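PDB 7KIS: peptidoglycan D,D-transpeptidase MrdA from Pseudomonas aeruginosa, which probably cross-links peptidoglycan strands of the cell wall as a penicillin-binding transpeptidase, and is captured here with the diazabicyclooctane inhibitor WCK 5153. Local coordinates for residues 61-66 / 195-200; 317-322 / 419-424; 515-520 / 533-538. One frame throughout, in Å; residues are numbered along the deposited sequence.

Read from the N terminus, the three contacts follow one another in series, none enclosing or crossing another. Contact 1 closes a long loop at the far N-terminal end, bringing the start of the modelled chain against the loop 195-200, which holds a beta turn, in the dimerisation region. Contact 2 and contact 3 both fall in the transpeptidase domain. Contact 2 joins the short helical turn at about 317-320 to the loop ahead of helix 429-435, near the centre of the chain; contact 3 is far more local, folding the end of helix 504-518 onto the edge strand 536-541. Centres of contacts 1 and 3 lie about 57 Å apart, on opposite sides of the chain's centre.

Contact 1: residues 61-66 / 195-200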
ATOM      1  N   VAL A  61     -23.571 -39.872 -20.756  1.00 80.49           N
ATOM      2  CA  VAL A  61     -23.105 -38.491 -20.688  1.00 78.20           C
ATOM      3  C   VAL A  61     -22.146 -38.354 -19.513  1.00 79.84           C
ATOM      4  O   VAL A  61     -22.306 -39.020 -18.480  1.00 83.19           O
ATOM      5  CB  VAL A  61     -24.288 -37.507 -20.581  1.00 76.07           C
ATOM      6  CG1 VAL A  61     -24.919 -37.547 -19.194  1.00 76.44           C
ATOM      7  CG2 VAL A  61     -23.847 -36.093 -20.938  1.00 79.31           C
ATOM      8  N   GLN A  62     -21.131 -37.501 -19.675  1.00 77.67           N
ATOM      9  CA  GLN A  62     -20.049 -37.377 -18.711  1.00 72.49           C
ATOM     10  C   GLN A  62     -19.535 -35.941 -18.713  1.00 76.81           C
ATOM     11  O   GLN A  62     -19.283 -35.391 -19.797  1.00 80.55           O
ATOM     12  CB  GLN A  62     -18.915 -38.350 -19.041  1.00 69.86           C
ATOM     13  CG  GLN A  62     -17.721 -38.282 -18.109  1.00 66.55           C
ATOM     14  CD  GLN A  62     -16.463 -37.826 -18.817  1.00 71.45           C
ATOM     15  OE1 GLN A  62     -15.925 -38.534 -19.667  1.00 72.09           O
ATOM     16  NE2 GLN A  62     -15.986 -36.636 -18.469  1.00 74.28           N
ATOM     17  N   PRO A  63     -19.369 -35.321 -17.547  1.00 74.73           N
ATOM     18  CA  PRO A  63     -19.009 -33.900 -17.505  1.00 67.90           C
ATOM     19  C   PRO A  63     -17.542 -33.651 -17.821  1.00 67.16           C
ATOM     20  O   PRO A  63     -16.675 -34.500 -17.601  1.00 69.47           O
ATOM     21  CB  PRO A  63     -19.328 -33.504 -16.059  1.00 69.32           C
ATOM     22  CG  PRO A  63     -19.128 -34.760 -15.284  1.00 68.99           C
ATOM     23  CD  PRO A  63     -19.522 -35.896 -16.198  1.00 81.78           C
ATOM     24  N   ILE A  64     -17.275 -32.456 -18.338  1.00 62.37           N
ATOM     25  CA  ILE A  64     -15.933 -32.031 -18.726  1.00 61.59           C
ATOM     26  C   ILE A  64     -15.591 -30.778 -17.952  1.00 56.06           C
ATOM     27  O   ILE A  64     -16.379 -29.827 -17.945  1.00 53.12           O
ATOM     28  CB  ILE A  64     -15.824 -31.760 -20.241  1.00 57.00           C
ATOM     29  CG1 ILE A  64     -16.269 -32.973 -21.055  1.00 65.07           C
ATOM     30  CG2 ILE A  64     -14.407 -31.351 -20.612  1.00 55.82           C
ATOM     31  CD1 ILE A  64     -16.850 -32.594 -22.396  1.00 67.27           C
ATOM     32  N   PRO A  65     -14.435 -30.707 -17.293  1.00 53.95           N
ATOM     33  CA  PRO A  65     -14.100 -29.530 -16.487  1.00 53.68           C
ATOM     34  C   PRO A  65     -13.637 -28.386 -17.370  1.00 45.16           C
ATOM     35  O   PRO A  65     -13.127 -28.616 -18.476  1.00 40.88           O
ATOM     36  CB  PRO A  65     -12.969 -30.036 -15.582  1.00 57.03           C
ATOM     37  CG  PRO A  65     -12.330 -31.124 -16.373  1.00 54.27           C
ATOM     38  CD  PRO A  65     -13.443 -31.787 -17.139  1.00 52.75           C
ATOM     39  N   PRO A  66     -13.795 -27.141 -16.926  1.00 46.33           N
ATOM     40  CA  PRO A  66     -13.300 -26.002 -17.702  1.00 42.35           C
ATOM     41  C   PRO A  66     -11.843 -25.695 -17.382  1.00 44.97           C
ATOM     42  O   PRO A  66     -11.314 -26.063 -16.332  1.00 55.88           O
ATOM     43  CB  PRO A  66     -14.215 -24.859 -17.245  1.00 44.05           C
ATOM     44  CG  PRO A  66     -14.510 -25.194 -15.812  1.00 43.47           C
ATOM     45  CD  PRO A  66     -14.435 -26.706 -15.671  1.00 50.15           C
ATOM     46  N   ASN A 195     -21.190 -27.169 -11.551  1.00 63.22           N
ATOM     47  CA  ASN A 195     -20.193 -26.389 -12.274  1.00 56.21           C
ATOM     48  C   ASN A 195     -18.777 -26.792 -11.889  1.00 52.61           C
ATOM     49  O   ASN A 195     -17.866 -26.714 -12.720  1.00 48.49           O
ATOM     50  CB  ASN A 195     -20.401 -24.895 -12.018  1.00 52.08           C
ATOM     51  CG  ASN A 195     -20.093 -24.045 -13.232  1.00 52.51           C
ATOM     52  OD1 ASN A 195     -20.981 -23.723 -14.021  1.00 63.44           O
ATOM     53  ND2 ASN A 195     -18.827 -23.679 -13.392  1.00 44.36           N
ATOM     54  N   TYR A 196     -18.566 -27.208 -10.644  1.00 47.26           N
ATOM     55  CA  TYR A 196     -17.249 -27.626 -10.188  1.00 49.30           C
ATOM     56  C   TYR A 196     -17.034 -29.131 -10.284  1.00 56.01           C
ATOM     57  O   TYR A 196     -16.050 -29.639  -9.735  1.00 53.55           O
ATOM     58  CB  TYR A 196     -17.010 -27.143  -8.756  1.00 47.21           C
ATOM     59  CG  TYR A 196     -16.462 -25.737  -8.709  1.00 50.39           C
ATOM     60  CD1 TYR A 196     -15.109 -25.504  -8.502  1.00 50.67           C
ATOM     61  CD2 TYR A 196     -17.293 -24.642  -8.898  1.00 51.09           C
ATOM     62  CE1 TYR A 196     -14.603 -24.221  -8.470  1.00 52.59           C
ATOM     63  CE2 TYR A 196     -16.797 -23.355  -8.867  1.00 52.00           C
ATOM     64  CZ  TYR A 196     -15.451 -23.149  -8.653  1.00 48.69           C
ATOM     65  OH  TYR A 196     -14.953 -21.868  -8.621  1.00 38.19           O
ATOM     66  N   SER A 197     -17.925 -29.854 -10.960  1.00 58.58           N
ATOM     67  CA  SER A 197     -17.665 -31.256 -11.254  1.00 53.01           C
ATOM     68  C   SER A 197     -16.457 -31.370 -12.174  1.00 47.37           C
ATOM     69  O   SER A 197     -16.338 -30.633 -13.157  1.00 41.76           O
ATOM     70  CB  SER A 197     -18.891 -31.903 -11.896  1.00 47.82           C
ATOM     71  OG  SER A 197     -18.889 -33.306 -11.699  1.00 62.31           O
ATOM     72  N   GLY A 198     -15.560 -32.302 -11.856  1.00 48.96           N
ATOM     73  CA  GLY A 198     -14.300 -32.420 -12.554  1.00 47.83           C
ATOM     74  C   GLY A 198     -13.274 -31.369 -12.200  1.00 52.40           C
ATOM     75  O   GLY A 198     -12.137 -31.456 -12.680  1.00 42.69           O
ATOM     76  N   THR A 199     -13.632 -30.375 -11.387  1.00 50.76           N
ATOM     77  CA  THR A 199     -12.697 -29.361 -10.913  1.00 46.19           C
ATOM     78  C   THR A 199     -12.286 -29.742  -9.496  1.00 42.58           C
ATOM     79  O   THR A 199     -13.090 -29.651  -8.562  1.00 52.33           O
ATOM     80  CB  THR A 199     -13.323 -27.968 -10.949  1.00 51.55           C
ATOM     81  OG1 THR A 199     -13.558 -27.579 -12.309  1.00 50.01           O
ATOM     82  CG2 THR A 199     -12.403 -26.951 -10.289  1.00 49.97           C
ATOM     83  N   HIS A 200     -11.040 -30.176  -9.343  1.00 39.93           N
ATOM     84  CA  HIS A 200     -10.528 -30.676  -8.076  1.00 45.53           C
ATOM     85  C   HIS A 200      -9.630 -29.675  -7.360  1.00 51.72           C
ATOM     86  O   HIS A 200      -9.064 -30.008  -6.315  1.00 59.46           O
ATOM     87  CB  HIS A 200      -9.793 -32.001  -8.301  1.00 49.44           C
ATOM     88  CG  HIS A 200     -10.707 -33.137  -8.644  1.00 45.81           C
ATOM     89  ND1 HIS A 200     -10.287 -34.262  -9.320  1.00 44.47           N
ATOM     90  CD2 HIS A 200     -12.028 -33.316  -8.402  1.00 45.58           C
ATOM     91  CE1 HIS A 200     -11.308 -35.085  -9.477  1.00 45.52           C
ATOM     92  NE2 HIS A 200     -12.377 -34.534  -8.930  1.00 50.86           N
TER
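P65 and G198 have the nearest pair of CA atoms, 4.9 Å apart, where the chain leaving strand 63-64 passes a type II beta turn running from Y196 to T199. The turn is closed by its own backbone bond, T199 N to Y196 O at 3.0 Å, and G198 takes the positive phi (75°) expected at the third position of this turn type. On the other side, P65 and P66 are extended in a polyproline-like conformation, so that successive pyrrolidine rings present carbon to the turn. P65 meets it most directly: its CB sits 3.3 Å from G198 O. Upstream, the CG corner of the P63 ring lies 3.9 Å from S197 OG. Downstream, P66 and T199 cross at about a right angle, with P66 CD 3.6 Å from T199 OG1. That hydroxyl stands beside its own backbone N (chi1 -67°), a rotation that leaves it near P65 CB as well, but its hydrogen bond goes elsewhere, to H216 NE2 in helix 212-216. H216 also stacks on the ring of Y196 and touches P66, so one residue meets both segments. Strand 63-64 is meanwhile paired with strand 220-221, I64 bonding to G220 through the backbone. Since proline has no amide hydrogen, P63, P65 and P66 offer no N-H to the oxygens they meet, and the interface is one of ring carbons resting on a carbonyl and two hydroxyls: shape and van der Waals contact join the segments, while the polar bonds are made within the turn or to the surrounding chain.

Contact 2: residues 317-322 / 419-424; sequences RVLRGL and FGEADG
A single backbone hydrogen bond, from A422 N to L319 O, joins the short, weakly bonded helical turn at about 317-320 to the loop 419-424 ahead of helix 429-435 in the transpeptidase domain, and side chains pack around it. The bond is nearly straight (2.8 Å, 164° at the hydrogen), although the donor sits above the carbonyl plane, 37° out of it. L319, its CG beside the backbone N (chi1 -58°), reaches the loop with both branches: CD1 lies 3.3 Å from F419 O, while CD2 touches E421 CG, the two side chains crossing at about a right angle. Beyond that methylene, the E421 carboxylate is gripped by the amides of V414 and A415. R320 extends from CG to NE along the loop, and its guanidinium lays one face over G420 O. NE is 3.4 Å from that oxygen, but the angle is too poor for a hydrogen bond. F419 CD2 meets the edge of the same group. At the other end, L322 CD2 touches both A422 CB (3.7 Å) and G424 CA (3.5 Å). Outside the two segments, V318 and L319 rest on M283 of strand 280-286, while V318 and E421 meet I460 of helix 459-470, so the junction bridges the central sheet and that helix.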
ATOM      1  N   ARG A 317       2.585  -8.920   4.171  1.00 41.64           N
ATOM      2  CA  ARG A 317       2.797  -7.677   4.903  1.00 33.15           C
ATOM      3  C   ARG A 317       2.076  -6.491   4.277  1.00 35.60           C
ATOM      4  O   ARG A 317       1.809  -5.507   4.975  1.00 38.14           O
ATOM      5  CB  ARG A 317       4.295  -7.386   5.005  1.00 24.21           C
ATOM      6  CG  ARG A 317       5.116  -8.586   5.444  1.00 31.34           C
ATOM      7  CD  ARG A 317       6.570  -8.215   5.685  1.00 34.82           C
ATOM      8  NE  ARG A 317       7.132  -8.908   6.841  1.00 38.42           N
ATOM      9  CZ  ARG A 317       7.512 -10.181   6.841  1.00 36.07           C
ATOM     10  NH1 ARG A 317       7.391 -10.913   5.742  1.00 40.21           N
ATOM     11  NH2 ARG A 317       8.013 -10.725   7.941  1.00 37.19           N
ATOM     12  N   VAL A 318       1.750  -6.561   2.986  1.00 35.16           N
ATOM     13  CA  VAL A 318       1.029  -5.467   2.346  1.00 37.55           C
ATOM     14  C   VAL A 318      -0.404  -5.400   2.858  1.00 36.84           C
ATOM     15  O   VAL A 318      -0.938  -4.312   3.110  1.00 36.33           O
ATOM     16  CB  VAL A 318       1.074  -5.622   0.815  1.00 32.54           C
ATOM     17  CG1 VAL A 318       0.104  -4.657   0.152  1.00 26.27           C
ATOM     18  CG2 VAL A 318       2.483  -5.402   0.298  1.00 29.16           C
ATOM     19  N   LEU A 319      -1.041  -6.553   3.042  1.00 34.39           N
ATOM     20  CA  LEU A 319      -2.467  -6.616   3.338  1.00 31.21           C
ATOM     21  C   LEU A 319      -2.769  -6.794   4.818  1.00 38.11           C
ATOM     22  O   LEU A 319      -3.692  -6.157   5.335  1.00 38.08           O
ATOM     23  CB  LEU A 319      -3.114  -7.760   2.552  1.00 41.85           C
ATOM     24  CG  LEU A 319      -2.949  -7.673   1.036  1.00 36.92           C
ATOM     25  CD1 LEU A 319      -3.840  -8.684   0.333  1.00 30.80           C
ATOM     26  CD2 LEU A 319      -3.251  -6.262   0.562  1.00 43.94           C
ATOM     27  N   ARG A 320      -2.017  -7.646   5.512  1.00 44.07           N
ATOM     28  CA  ARG A 320      -2.256  -7.919   6.922  1.00 43.89           C
ATOM     29  C   ARG A 320      -1.117  -7.438   7.812  1.00 42.17           C
ATOM     30  O   ARG A 320      -1.109  -7.742   9.010  1.00 42.14           O
ATOM     31  CB  ARG A 320      -2.499  -9.416   7.130  1.00 35.97           C
ATOM     32  CG  ARG A 320      -3.630  -9.961   6.273  1.00 41.08           C
ATOM     33  CD  ARG A 320      -3.691 -11.476   6.314  1.00 55.78           C
ATOM     34  NE  ARG A 320      -4.629 -12.005   5.327  1.00 61.39           N
ATOM     35  CZ  ARG A 320      -4.298 -12.324   4.080  1.00 62.98           C
ATOM     36  NH1 ARG A 320      -3.049 -12.170   3.663  1.00 57.42           N
ATOM     37  NH2 ARG A 320      -5.216 -12.798   3.248  1.00 60.07           N
ATOM     38  N   GLY A 321      -0.165  -6.689   7.261  1.00 35.32           N
ATOM     39  CA  GLY A 321       0.868  -6.081   8.074  1.00 38.88           C
ATOM     40  C   GLY A 321       0.484  -4.677   8.488  1.00 35.36           C
ATOM     41  O   GLY A 321       0.472  -3.760   7.663  1.00 36.83           O
ATOM     42  N   LEU A 322       0.164  -4.499   9.763  1.00 45.59           N
ATOM     43  CA  LEU A 322      -0.342  -3.235  10.281  1.00 43.89           C
ATOM     44  C   LEU A 322       0.746  -2.560  11.107  1.00 45.31           C
ATOM     45  O   LEU A 322       1.263  -3.150  12.062  1.00 44.34           O
ATOM     46  CB  LEU A 322      -1.606  -3.465  11.106  1.00 49.44           C
ATOM     47  CG  LEU A 322      -2.670  -4.226  10.311  1.00 54.53           C
ATOM     48  CD1 LEU A 322      -2.920  -5.603  10.907  1.00 50.12           C
ATOM     49  CD2 LEU A 322      -3.959  -3.433  10.221  1.00 49.36           C
ATOM     50  N   PHE A 419      -7.626  -9.732  -1.574  1.00 30.75           N
ATOM     51  CA  PHE A 419      -8.249 -10.670  -0.649  1.00 36.41           C
ATOM     52  C   PHE A 419      -7.625 -10.564   0.734  1.00 38.77           C
ATOM     53  O   PHE A 419      -6.401 -10.644   0.884  1.00 51.13           O
ATOM     54  CB  PHE A 419      -8.142 -12.109  -1.148  1.00 39.63           C
ATOM     55  CG  PHE A 419      -8.726 -13.107  -0.187  1.00 41.00           C
ATOM     56  CD1 PHE A 419     -10.095 -13.164   0.016  1.00 41.90           C
ATOM     57  CD2 PHE A 419      -7.908 -13.954   0.544  1.00 49.73           C
ATOM     58  CE1 PHE A 419     -10.641 -14.061   0.911  1.00 45.82           C
ATOM     59  CE2 PHE A 419      -8.450 -14.857   1.443  1.00 50.87           C
ATOM     60  CZ  PHE A 419      -9.819 -14.907   1.628  1.00 47.38           C
ATOM     61  N   GLY A 420      -8.471 -10.386   1.746  1.00 35.34           N
ATOM     62  CA  GLY A 420      -8.008 -10.390   3.117  1.00 40.78           C
ATOM     63  C   GLY A 420      -7.274  -9.140   3.533  1.00 44.61           C
ATOM     64  O   GLY A 420      -6.360  -9.212   4.361  1.00 44.76           O
ATOM     65  N   GLU A 421      -7.644  -7.990   2.978  1.00 37.75           N
ATOM     66  CA  GLU A 421      -7.010  -6.738   3.367  1.00 40.58           C
ATOM     67  C   GLU A 421      -7.475  -6.341   4.762  1.00 48.26           C
ATOM     68  O   GLU A 421      -8.677  -6.236   5.020  1.00 46.87           O
ATOM     69  CB  GLU A 421      -7.347  -5.643   2.356  1.00 42.79           C
ATOM     70  CG  GLU A 421      -6.335  -4.508   2.291  1.00 49.00           C
ATOM     71  CD  GLU A 421      -6.877  -3.289   1.563  1.00 49.51           C
ATOM     72  OE1 GLU A 421      -6.579  -2.154   1.990  1.00 45.85           O
ATOM     73  OE2 GLU A 421      -7.604  -3.469   0.564  1.00 51.18           O
ATOM     74  N   ALA A 422      -6.520  -6.123   5.661  1.00 50.66           N
ATOM     75  CA  ALA A 422      -6.855  -5.719   7.017  1.00 45.20           C
ATOM     76  C   ALA A 422      -7.371  -4.289   7.016  1.00 44.79           C
ATOM     77  O   ALA A 422      -6.883  -3.437   6.268  1.00 54.84           O
ATOM     78  CB  ALA A 422      -5.639  -5.848   7.935  1.00 39.35           C
ATOM     79  N   ASP A 423      -8.374  -4.028   7.856  1.00 47.76           N
ATOM     80  CA  ASP A 423      -9.002  -2.715   7.850  1.00 40.90           C
ATOM     81  C   ASP A 423      -8.044  -1.631   8.321  1.00 40.82           C
ATOM     82  O   ASP A 423      -8.068  -0.514   7.791  1.00 45.06           O
ATOM     83  CB  ASP A 423     -10.238  -2.728   8.752  1.00 38.45           C
ATOM     84  CG  ASP A 423     -11.461  -3.291   8.064  1.00 60.37           C
ATOM     85  OD1 ASP A 423     -11.668  -2.982   6.872  1.00 55.23           O
ATOM     86  OD2 ASP A 423     -12.224  -4.030   8.724  1.00 75.89           O
ATOM     87  N   GLY A 424      -7.150  -1.956   9.247  1.00 42.79           N
ATOM     88  CA  GLY A 424      -6.386  -0.932   9.926  1.00 42.94           C
ATOM     89  C   GLY A 424      -7.227  -0.304  11.020  1.00 43.22           C
ATOM     90  O   GLY A 424      -8.369  -0.692  11.275  1.00 46.85           O
TER

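Contact 3: residues 515-520 / 533-538; sequences QVVHGA and YLIAGK
H518, the last residue of helix 504-518, reaches with its imidazole to the backbone leading into strand 536-541, the edge strand that carries the KSG motif of the penicillin-binding transpeptidase fold. Its chi1 of -67° sets CG beside the backbone N and opposite the carbonyl carbon, which carries the ring to residues 533-535. There NE2 lies close to two backbone groups, both at the ring edge: I535 N at 3.3 Å and Y533 O at 3.4 Å. Either bond is weak, and NE2 cannot make both at once, since it would accept from the amide and donate to the carbonyl; which one forms depends on where the imidazole proton sits. Y533 O does not rely on the histidine, as S531 OG also hydrogen-bonds to it, and the Y533 hydroxyl is satisfied by D604 OD1. The helix itself ends with G519 N bonded to Q515 O at 2.8 Å. Along the strand, the backbones of A536 and K538 pair with F571 and V569 of the adjoining strand 566-572.

Elsewhere the helix packs on the strand by van der Waals contact, with valine carbons against both backbone and side chain. V516 turns its CB and both methyls to G537 O, CG2 at 3.3 Å, and CG1 also touches K538 CA (3.8 Å). V517 CG2 meets I535 CG2 at 4.0 Å, the two side chains crossing obliquely, while F568 lies against V517 from the neighbouring strand. K538 CB points away from the helix, and the chain, extended as far as CE, brings NZ to weak hydrogen bonds with S384 OG and S327 O, S327 being the predicted acyl-ester serine; the side chain comes about 5 Å from the bound inhibitor. Back at the histidine, V517 CG1 lies on one face of the ring, toward the rim; across the other, L534 CD2 makes a CH-pi contact 3.9 Å from the ring centroid and 14° off its normal.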
ATOM      1  N   GLN A 515      10.180  19.440  -0.834  1.00 16.94           N
ATOM      2  CA  GLN A 515      11.415  19.876  -0.197  1.00 29.75           C
ATOM      3  C   GLN A 515      11.966  18.855   0.789  1.00 28.52           C
ATOM      4  O   GLN A 515      13.079  19.042   1.293  1.00 27.04           O
ATOM      5  CB  GLN A 515      11.206  21.220   0.506  1.00 35.64           C
ATOM      6  CG  GLN A 515      10.787  22.342  -0.432  1.00 43.36           C
ATOM      7  CD  GLN A 515      11.808  22.604  -1.525  1.00 46.29           C
ATOM      8  OE1 GLN A 515      11.589  22.262  -2.687  1.00 45.64           O
ATOM      9  NE2 GLN A 515      12.929  23.216  -1.156  1.00 43.35           N
ATOM     10  N   VAL A 516      11.211  17.795   1.087  1.00 30.68           N
ATOM     11  CA  VAL A 516      11.730  16.713   1.919  1.00 29.87           C
ATOM     12  C   VAL A 516      12.948  16.073   1.264  1.00 23.60           C
ATOM     13  O   VAL A 516      13.926  15.725   1.937  1.00 27.27           O
ATOM     14  CB  VAL A 516      10.621  15.678   2.192  1.00 29.10           C
ATOM     15  CG1 VAL A 516      11.184  14.453   2.895  1.00 24.76           C
ATOM     16  CG2 VAL A 516       9.502  16.304   3.009  1.00 22.34           C
ATOM     17  N   VAL A 517      12.917  15.923  -0.060  1.00 20.55           N
ATOM     18  CA  VAL A 517      13.932  15.163  -0.780  1.00 28.99           C
ATOM     19  C   VAL A 517      14.926  16.109  -1.444  1.00 33.41           C
ATOM     20  O   VAL A 517      16.102  15.769  -1.614  1.00 33.12           O
ATOM     21  CB  VAL A 517      13.276  14.228  -1.814  1.00 29.17           C
ATOM     22  CG1 VAL A 517      14.322  13.383  -2.524  1.00 32.93           C
ATOM     23  CG2 VAL A 517      12.243  13.339  -1.137  1.00 31.50           C
ATOM     24  N   HIS A 518      14.475  17.311  -1.802  1.00 29.55           N
ATOM     25  CA  HIS A 518      15.309  18.247  -2.540  1.00 34.48           C
ATOM     26  C   HIS A 518      15.648  19.523  -1.783  1.00 34.40           C
ATOM     27  O   HIS A 518      16.526  20.268  -2.235  1.00 28.55           O
ATOM     28  CB  HIS A 518      14.638  18.626  -3.870  1.00 31.05           C
ATOM     29  CG  HIS A 518      14.553  17.494  -4.846  1.00 30.38           C
ATOM     30  ND1 HIS A 518      15.618  17.106  -5.630  1.00 35.08           N
ATOM     31  CD2 HIS A 518      13.530  16.666  -5.164  1.00 30.52           C
ATOM     32  CE1 HIS A 518      15.255  16.088  -6.390  1.00 37.42           C
ATOM     33  NE2 HIS A 518      13.992  15.801  -6.126  1.00 34.40           N
ATOM     34  N   GLY A 519      14.992  19.801  -0.659  1.00 29.41           N
ATOM     35  CA  GLY A 519      15.283  21.013   0.075  1.00 35.52           C
ATOM     36  C   GLY A 519      16.669  21.000   0.690  1.00 38.95           C
ATOM     37  O   GLY A 519      17.258  19.952   0.960  1.00 38.34           O
ATOM     38  N   ALA A 520      17.197  22.205   0.919  1.00 38.14           N
ATOM     39  CA  ALA A 520      18.521  22.341   1.512  1.00 33.99           C
ATOM     40  C   ALA A 520      18.576  21.794   2.932  1.00 30.59           C
ATOM     41  O   ALA A 520      19.668  21.494   3.427  1.00 31.22           O
ATOM     42  CB  ALA A 520      18.958  23.806   1.499  1.00 22.45           C
ATOM     43  N   TYR A 533      14.505  13.672 -11.397  1.00 28.41           N
ATOM     44  CA  TYR A 533      13.135  14.159 -11.396  1.00 34.24           C
ATOM     45  C   TYR A 533      12.783  14.597  -9.984  1.00 40.23           C
ATOM     46  O   TYR A 533      13.388  14.149  -9.006  1.00 36.50           O
ATOM     47  CB  TYR A 533      12.153  13.087 -11.885  1.00 32.89           C
ATOM     48  CG  TYR A 533      12.370  11.734 -11.245  1.00 34.82           C
ATOM     49  CD1 TYR A 533      13.178  10.783 -11.848  1.00 31.74           C
ATOM     50  CD2 TYR A 533      11.770  11.410 -10.033  1.00 38.84           C
ATOM     51  CE1 TYR A 533      13.383   9.549 -11.267  1.00 35.96           C
ATOM     52  CE2 TYR A 533      11.970  10.175  -9.444  1.00 32.17           C
ATOM     53  CZ  TYR A 533      12.779   9.249 -10.067  1.00 31.28           C
ATOM     54  OH  TYR A 533      12.986   8.018  -9.491  1.00 26.69           O
ATOM     55  N   LEU A 534      11.794  15.479  -9.886  1.00 35.36           N
ATOM     56  CA  LEU A 534      11.369  15.969  -8.583  1.00 37.52           C
ATOM     57  C   LEU A 534      10.561  14.898  -7.864  1.00 37.42           C
ATOM     58  O   LEU A 534       9.674  14.271  -8.454  1.00 33.70           O
ATOM     59  CB  LEU A 534      10.553  17.252  -8.736  1.00 36.94           C
ATOM     60  CG  LEU A 534      11.356  18.476  -9.183  1.00 42.33           C
ATOM     61  CD1 LEU A 534      10.485  19.721  -9.193  1.00 39.94           C
ATOM     62  CD2 LEU A 534      12.576  18.677  -8.293  1.00 34.15           C
ATOM     63  N   ILE A 535      10.872  14.683  -6.590  1.00 38.47           N
ATOM     64  CA  ILE A 535      10.200  13.686  -5.766  1.00 34.96           C
ATOM     65  C   ILE A 535       9.503  14.412  -4.628  1.00 34.59           C
ATOM     66  O   ILE A 535      10.145  15.146  -3.866  1.00 31.15           O
ATOM     67  CB  ILE A 535      11.183  12.638  -5.221  1.00 34.15           C
ATOM     68  CG1 ILE A 535      11.898  11.924  -6.369  1.00 35.44           C
ATOM     69  CG2 ILE A 535      10.460  11.643  -4.326  1.00 30.84           C
ATOM     70  CD1 ILE A 535      13.223  11.310  -5.973  1.00 32.16           C
ATOM     71  N   ALA A 536       8.193  14.211  -4.513  1.00 32.06           N
ATOM     72  CA  ALA A 536       7.415  14.759  -3.405  1.00 28.92           C
ATOM     73  C   ALA A 536       7.108  13.599  -2.465  1.00 29.05           C
ATOM     74  O   ALA A 536       6.123  12.879  -2.632  1.00 42.94           O
ATOM     75  CB  ALA A 536       6.150  15.443  -3.907  1.00 24.35           C
ATOM     76  N   GLY A 537       7.976  13.417  -1.471  1.00 22.14           N
ATOM     77  CA  GLY A 537       7.865  12.312  -0.543  1.00 27.88           C
ATOM     78  C   GLY A 537       8.019  12.781   0.892  1.00 31.01           C
ATOM     79  O   GLY A 537       8.152  13.974   1.168  1.00 32.14           O
ATOM     80  N   LYS A 538       7.979  11.808   1.801  1.00 28.39           N
ATOM     81  CA  LYS A 538       8.218  12.085   3.212  1.00 26.03           C
ATOM     82  C   LYS A 538       8.609  10.795   3.914  1.00 33.01           C
ATOM     83  O   LYS A 538       7.957   9.763   3.727  1.00 37.95           O
ATOM     84  CB  LYS A 538       7.001  12.706   3.897  1.00 33.68           C
ATOM     85  CG  LYS A 538       7.318  13.117   5.322  1.00 31.71           C
ATOM     86  CD  LYS A 538       6.138  13.729   6.026  1.00 27.03           C
ATOM     87  CE  LYS A 538       6.582  14.355   7.329  1.00 18.93           C
ATOM     88  NZ  LYS A 538       7.526  13.448   8.037  1.00 19.99           N
TER